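Local structure of endopolygalacturonase (Chondrostereum purpureum, 1K5C) at residues Ala19-Leu33 / Thr42-Leu56. The protein probably hydrolyses the alpha-1,4 links between galacturonate units of polygalacturonan, cutting within the chain as a family 28 glycoside hydrolase. Numbering follows the deposited sequence.
Sequences AVTLNGFTVPAGNTL and TVTMAGDITFAKTTL
Val20 lies level with Val43 where strand 19-22 runs parallel to 42-45, at an axis separation of 4.6 Å. The two directions differ by 22°, and a second parallel pair, 25-27 with 49-51, follows. In the first pair, Val20 N donates to Thr42 O at 2.8 Å, and Val20 O receives Thr44 N; Leu22 continues the pattern with Thr44 O and Ala46 N. The register then slips by one residue, because 42-56 has one more residue between its strands. Around this step Phe25 N makes only a weak, bent bond to Asp48 O (130° at the hydrogen), and Asn23 O is buried without a partner. Regular pairing resumes as Thr50 N reaches Phe25 O and Val27 N reaches Thr50 O. Parallel strands of successive turns stacked on one another are the signature of the right-handed parallel beta-helix of family 28; these coils lie near its N-terminal end, with strand 4-5 beside 19-22, and strands 68-71 and 76-78 continuing the stack beyond 42-56. Ile49 packs across the register step. Its CG1 is anti to the carbonyl carbon (chi1 -61°), which carries CD1 back to Leu22, 3.6 Å from Leu22 CG; the two side chains cross at about a right angle. Leu33 CD2 meets the same methyl, and Ile49 CG1 lies over one face of the Phe25 ring. Val27 runs alongside Phe51, its CG2 4.0 Å from the ring centroid in a CH-pi contact displaced toward the rim, while Phe100 meets Phe51 edge-to-face. Past the strands, Pro28-Asn31 forms a type II turn, where Gly30 N donates to Thr54 OG1 at 3.2 Å and Leu56 CD1 packs 3.4 Å from Gly30 C.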
loop_
_atom_site.group_PDB
_atom_site.type_symbol
_atom_site.label_atom_id
_atom_site.label_comp_id
_atom_site.label_asym_id
_atom_site.label_seq_id
_atom_site.Cartn_x
_atom_site.Cartn_y
_atom_site.Cartn_z
ATOM N N ALA A 19 2.685 -10.851 -27.518
ATOM C CA ALA A 19 1.344 -11.090 -26.974
ATOM C C ALA A 19 1.435 -12.408 -26.231
ATOM O O ALA A 19 1.569 -13.491 -26.834
ATOM C CB ALA A 19 0.309 -11.162 -28.073
ATOM N N VAL A 20 1.387 -12.359 -24.908
ATOM C CA VAL A 20 1.472 -13.529 -24.040
ATOM C C VAL A 20 0.079 -13.785 -23.449
ATOM O O VAL A 20 -0.544 -12.802 -22.997
ATOM C CB VAL A 20 2.489 -13.291 -22.914
ATOM C CG1 VAL A 20 2.513 -14.441 -21.891
ATOM C CG2 VAL A 20 3.887 -13.124 -23.521
ATOM N N THR A 21 -0.377 -15.012 -23.454
ATOM C CA THR A 21 -1.594 -15.376 -22.767
ATOM C C THR A 21 -1.244 -16.178 -21.531
ATOM O O THR A 21 -0.546 -17.175 -21.644
ATOM C CB THR A 21 -2.499 -16.226 -23.685
ATOM O OG1 THR A 21 -2.770 -15.450 -24.867
ATOM C CG2 THR A 21 -3.822 -16.511 -22.992
ATOM N N LEU A 22 -1.718 -15.705 -20.391
ATOM C CA LEU A 22 -1.454 -16.379 -19.121
ATOM C C LEU A 22 -2.732 -17.161 -18.809
ATOM O O LEU A 22 -3.743 -16.572 -18.396
ATOM C CB LEU A 22 -1.057 -15.300 -18.085
ATOM C CG LEU A 22 -0.801 -15.802 -16.682
ATOM C CD1 LEU A 22 0.338 -16.786 -16.669
ATOM C CD2 LEU A 22 -0.454 -14.494 -15.896
ATOM N N ASN A 23 -2.696 -18.479 -19.036
ATOM C CA ASN A 23 -3.854 -19.309 -18.720
ATOM C C ASN A 23 -3.970 -19.527 -17.192
ATOM O O ASN A 23 -3.077 -19.207 -16.417
ATOM C CB ASN A 23 -3.786 -20.630 -19.470
ATOM C CG ASN A 23 -4.248 -20.593 -20.905
ATOM O OD1 ASN A 23 -4.504 -19.536 -21.403
ATOM N ND2 ASN A 23 -4.423 -21.764 -21.557
ATOM N N GLY A 24 -5.127 -20.040 -16.805
ATOM C CA GLY A 24 -5.356 -20.441 -15.373
ATOM C C GLY A 24 -4.714 -21.811 -15.130
ATOM O O GLY A 24 -4.678 -22.701 -15.971
ATOM N N PHE A 25 -4.138 -21.934 -13.915
ATOM C CA PHE A 25 -3.496 -23.170 -13.448
ATOM C C PHE A 25 -3.170 -22.988 -11.984
ATOM O O PHE A 25 -3.331 -21.899 -11.413
ATOM C CB PHE A 25 -2.230 -23.551 -14.264
ATOM C CG PHE A 25 -1.165 -22.498 -14.361
ATOM C CD1 PHE A 25 -0.096 -22.442 -13.445
ATOM C CD2 PHE A 25 -1.193 -21.580 -15.390
ATOM C CE1 PHE A 25 0.901 -21.491 -13.587
ATOM C CE2 PHE A 25 -0.223 -20.599 -15.539
ATOM C CZ PHE A 25 0.819 -20.566 -14.632
ATOM N N THR A 26 -2.728 -24.096 -11.356
ATOM C CA THR A 26 -2.207 -24.043 -9.997
ATOM C C THR A 26 -0.704 -23.960 -10.020
ATOM O O THR A 26 -0.037 -24.721 -10.754
ATOM C CB THR A 26 -2.624 -25.283 -9.220
ATOM O OG1 THR A 26 -4.050 -25.248 -9.108
ATOM C CG2 THR A 26 -2.020 -25.311 -7.830
ATOM N N VAL A 27 -0.128 -23.055 -9.220
ATOM C CA VAL A 27 1.303 -23.028 -8.941
ATOM C C VAL A 27 1.542 -24.037 -7.799
ATOM O O VAL A 27 1.062 -23.808 -6.673
ATOM C CB VAL A 27 1.745 -21.616 -8.551
ATOM C CG1 VAL A 27 3.196 -21.623 -8.075
ATOM C CG2 VAL A 27 1.525 -20.674 -9.729
ATOM N N PRO A 28 2.227 -25.131 -8.075
ATOM C CA PRO A 28 2.358 -26.191 -7.044
ATOM C C PRO A 28 3.201 -25.716 -5.911
ATOM O O PRO A 28 4.051 -24.842 -6.014
ATOM C CB PRO A 28 3.033 -27.369 -7.805
ATOM C CG PRO A 28 2.811 -27.061 -9.256
ATOM C CD PRO A 28 2.836 -25.551 -9.370
ATOM N N ALA A 29 3.043 -26.445 -4.771
ATOM C CA ALA A 29 3.916 -26.256 -3.612
ATOM C C ALA A 29 5.380 -26.242 -4.059
ATOM O O ALA A 29 5.781 -27.100 -4.855
ATOM C CB ALA A 29 3.663 -27.360 -2.608
ATOM N N GLY A 30 6.167 -25.341 -3.484
ATOM C CA GLY A 30 7.609 -25.341 -3.743
ATOM C C GLY A 30 7.987 -24.698 -5.057
ATOM O O GLY A 30 9.156 -24.751 -5.476
ATOM N N ASN A 31 7.035 -24.032 -5.758
ATOM C CA ASN A 31 7.338 -23.358 -7.038
ATOM C C ASN A 31 6.932 -21.896 -6.995
ATOM O O ASN A 31 6.096 -21.496 -6.194
ATOM C CB ASN A 31 6.517 -24.033 -8.165
ATOM C CG ASN A 31 7.100 -25.401 -8.475
ATOM O OD1 ASN A 31 7.875 -25.522 -9.382
ATOM N ND2 ASN A 31 6.764 -26.433 -7.702
ATOM N N THR A 32 7.557 -21.118 -7.883
ATOM C CA THR A 32 7.113 -19.746 -8.074
ATOM C C THR A 32 6.813 -19.510 -9.547
ATOM O O THR A 32 7.249 -20.307 -10.412
ATOM C CB THR A 32 8.119 -18.715 -7.566
ATOM O OG1 THR A 32 9.302 -18.909 -8.344
ATOM C CG2 THR A 32 8.414 -18.876 -6.095
ATOM N N LEU A 33 6.075 -18.444 -9.825
ATOM C CA LEU A 33 5.686 -18.055 -11.201
ATOM C C LEU A 33 6.392 -16.759 -11.506
ATOM O O LEU A 33 6.105 -15.743 -10.897
ATOM C CB LEU A 33 4.175 -17.955 -11.275
ATOM C CG LEU A 33 3.641 -17.481 -12.665
ATOM C CD1 LEU A 33 4.129 -18.443 -13.775
ATOM C CD2 LEU A 33 2.131 -17.425 -12.644
ATOM N N THR A 42 2.266 -7.286 -24.385
ATOM C CA THR A 42 0.950 -7.387 -23.721
ATOM C C THR A 42 0.855 -8.781 -23.129
ATOM O O THR A 42 1.066 -9.780 -23.829
ATOM C CB THR A 42 -0.153 -7.162 -24.725
ATOM O OG1 THR A 42 -0.088 -5.786 -25.219
ATOM C CG2 THR A 42 -1.566 -7.332 -24.103
ATOM N N VAL A 43 0.508 -8.850 -21.839
ATOM C CA VAL A 43 0.270 -10.118 -21.139
ATOM C C VAL A 43 -1.181 -10.088 -20.731
ATOM O O VAL A 43 -1.603 -9.194 -19.983
ATOM C CB VAL A 43 1.165 -10.218 -19.924
ATOM C CG1 VAL A 43 0.884 -11.532 -19.160
ATOM C CG2 VAL A 43 2.655 -10.091 -20.311
ATOM N N THR A 44 -1.988 -11.044 -21.233
ATOM C CA THR A 44 -3.401 -11.099 -20.965
ATOM C C THR A 44 -3.729 -12.331 -20.168
ATOM O O THR A 44 -3.377 -13.450 -20.593
ATOM C CB THR A 44 -4.215 -11.132 -22.291
ATOM O OG1 THR A 44 -3.856 -9.966 -23.082
ATOM C CG2 THR A 44 -5.721 -11.108 -22.057
ATOM N N MET A 45 -4.388 -12.159 -19.023
ATOM C CA MET A 45 -4.832 -13.299 -18.245
ATOM C C MET A 45 -6.105 -13.895 -18.813
ATOM O O MET A 45 -7.061 -13.154 -19.121
ATOM C CB MET A 45 -5.160 -12.893 -16.798
ATOM C CG MET A 45 -4.032 -12.626 -15.938
ATOM S SD MET A 45 -4.444 -12.413 -14.218
ATOM C CE MET A 45 -4.370 -14.009 -13.370
ATOM N N ALA A 46 -6.117 -15.217 -18.923
ATOM C CA ALA A 46 -7.278 -15.945 -19.488
ATOM C C ALA A 46 -7.850 -16.911 -18.474
ATOM O O ALA A 46 -8.820 -17.623 -18.818
ATOM C CB ALA A 46 -6.872 -16.699 -20.755
ATOM N N GLY A 47 -7.314 -16.980 -17.270
ATOM C CA GLY A 47 -7.852 -17.828 -16.200
ATOM C C GLY A 47 -7.269 -17.372 -14.869
ATOM O O GLY A 47 -6.442 -16.471 -14.816
ATOM N N ASP A 48 -7.789 -18.004 -13.808
ATOM C CA ASP A 48 -7.324 -17.696 -12.456
ATOM C C ASP A 48 -6.117 -18.578 -12.110
ATOM O O ASP A 48 -6.034 -19.758 -12.520
ATOM C CB ASP A 48 -8.442 -17.981 -11.469
ATOM C CG ASP A 48 -9.690 -17.119 -11.659
ATOM O OD1 ASP A 48 -9.595 -16.029 -12.275
ATOM O OD2 ASP A 48 -10.744 -17.542 -11.119
ATOM N N ILE A 49 -5.198 -18.016 -11.318
ATOM C CA ILE A 49 -3.989 -18.755 -10.886
ATOM C C ILE A 49 -4.068 -18.944 -9.390
ATOM O O ILE A 49 -4.150 -17.981 -8.631
ATOM C CB ILE A 49 -2.718 -18.027 -11.341
ATOM C CG1 ILE A 49 -2.708 -17.940 -12.903
ATOM C CG2 ILE A 49 -1.484 -18.782 -10.850
ATOM C CD1 ILE A 49 -1.628 -17.109 -13.466
ATOM N N THR A 50 -4.092 -20.203 -8.984
ATOM C CA THR A 50 -4.216 -20.587 -7.563
ATOM C C THR A 50 -2.885 -21.090 -7.058
ATOM O O THR A 50 -2.219 -21.886 -7.747
ATOM C CB THR A 50 -5.323 -21.652 -7.414
ATOM O OG1 THR A 50 -6.574 -21.094 -7.858
ATOM C CG2 THR A 50 -5.502 -22.102 -5.957
ATOM N N PHE A 51 -2.482 -20.668 -5.859
ATOM C CA PHE A 51 -1.165 -21.042 -5.316
ATOM C C PHE A 51 -1.390 -22.033 -4.179
ATOM O O PHE A 51 -1.944 -21.706 -3.108
ATOM C CB PHE A 51 -0.455 -19.793 -4.805
ATOM C CG PHE A 51 -0.039 -18.887 -5.941
ATOM C CD1 PHE A 51 -0.978 -18.114 -6.661
ATOM C CD2 PHE A 51 1.320 -18.786 -6.305
ATOM C CE1 PHE A 51 -0.588 -17.314 -7.705
ATOM C CE2 PHE A 51 1.704 -17.940 -7.348
ATOM C CZ PHE A 51 0.740 -17.207 -8.051
ATOM N N ALA A 52 -0.989 -23.296 -4.415
ATOM C CA ALA A 52 -1.107 -24.317 -3.370
ATOM C C ALA A 52 -0.316 -23.896 -2.152
ATOM O O ALA A 52 0.708 -23.184 -2.241
ATOM C CB ALA A 52 -0.595 -25.664 -3.928
ATOM N N LYS A 53 -0.725 -24.386 -0.972
ATOM C CA LYS A 53 -0.007 -24.035 0.263
ATOM C C LYS A 53 1.476 -24.417 0.110
ATOM O O LYS A 53 1.821 -25.539 -0.300
ATOM C CB LYS A 53 -0.610 -24.722 1.485
ATOM C CG LYS A 53 -0.052 -24.131 2.781
ATOM C CD LYS A 53 -0.720 -24.650 4.017
ATOM C CE LYS A 53 -0.097 -24.040 5.283
ATOM N NZ LYS A 53 -0.784 -24.518 6.511
ATOM N N THR A 54 2.350 -23.475 0.466
ATOM C CA THR A 54 3.772 -23.594 0.184
ATOM C C THR A 54 4.590 -23.194 1.398
ATOM O O THR A 54 4.140 -22.417 2.253
ATOM C CB THR A 54 4.117 -22.720 -1.038
ATOM O OG1 THR A 54 5.461 -23.036 -1.450
ATOM C CG2 THR A 54 3.978 -21.227 -0.773
ATOM N N THR A 55 5.825 -23.684 1.432
ATOM C CA THR A 55 6.799 -23.318 2.460
ATOM C C THR A 55 7.769 -22.276 1.936
ATOM O O THR A 55 8.599 -21.783 2.757
ATOM C CB THR A 55 7.568 -24.540 3.023
ATOM O OG1 THR A 55 8.418 -25.063 1.960
ATOM C CG2 THR A 55 6.634 -25.594 3.509
ATOM N N LEU A 56 7.742 -21.915 0.664
ATOM C CA LEU A 56 8.657 -20.917 0.144
ATOM C C LEU A 56 8.451 -19.539 0.717
ATOM O O LEU A 56 7.293 -19.149 1.024
ATOM C CB LEU A 56 8.535 -20.794 -1.390
ATOM C CG LEU A 56 8.860 -22.041 -2.194
ATOM C CD1 LEU A 56 8.758 -21.729 -3.678
ATOM C CD2 LEU A 56 10.230 -22.616 -1.852
HETATM O O HOH W 1 -1.886 -10.768 -24.820
HETATM O O HOH W 2 2.226 -22.352 -4.415
HETATM O O HOH W 3 4.915 -22.208 -3.895
#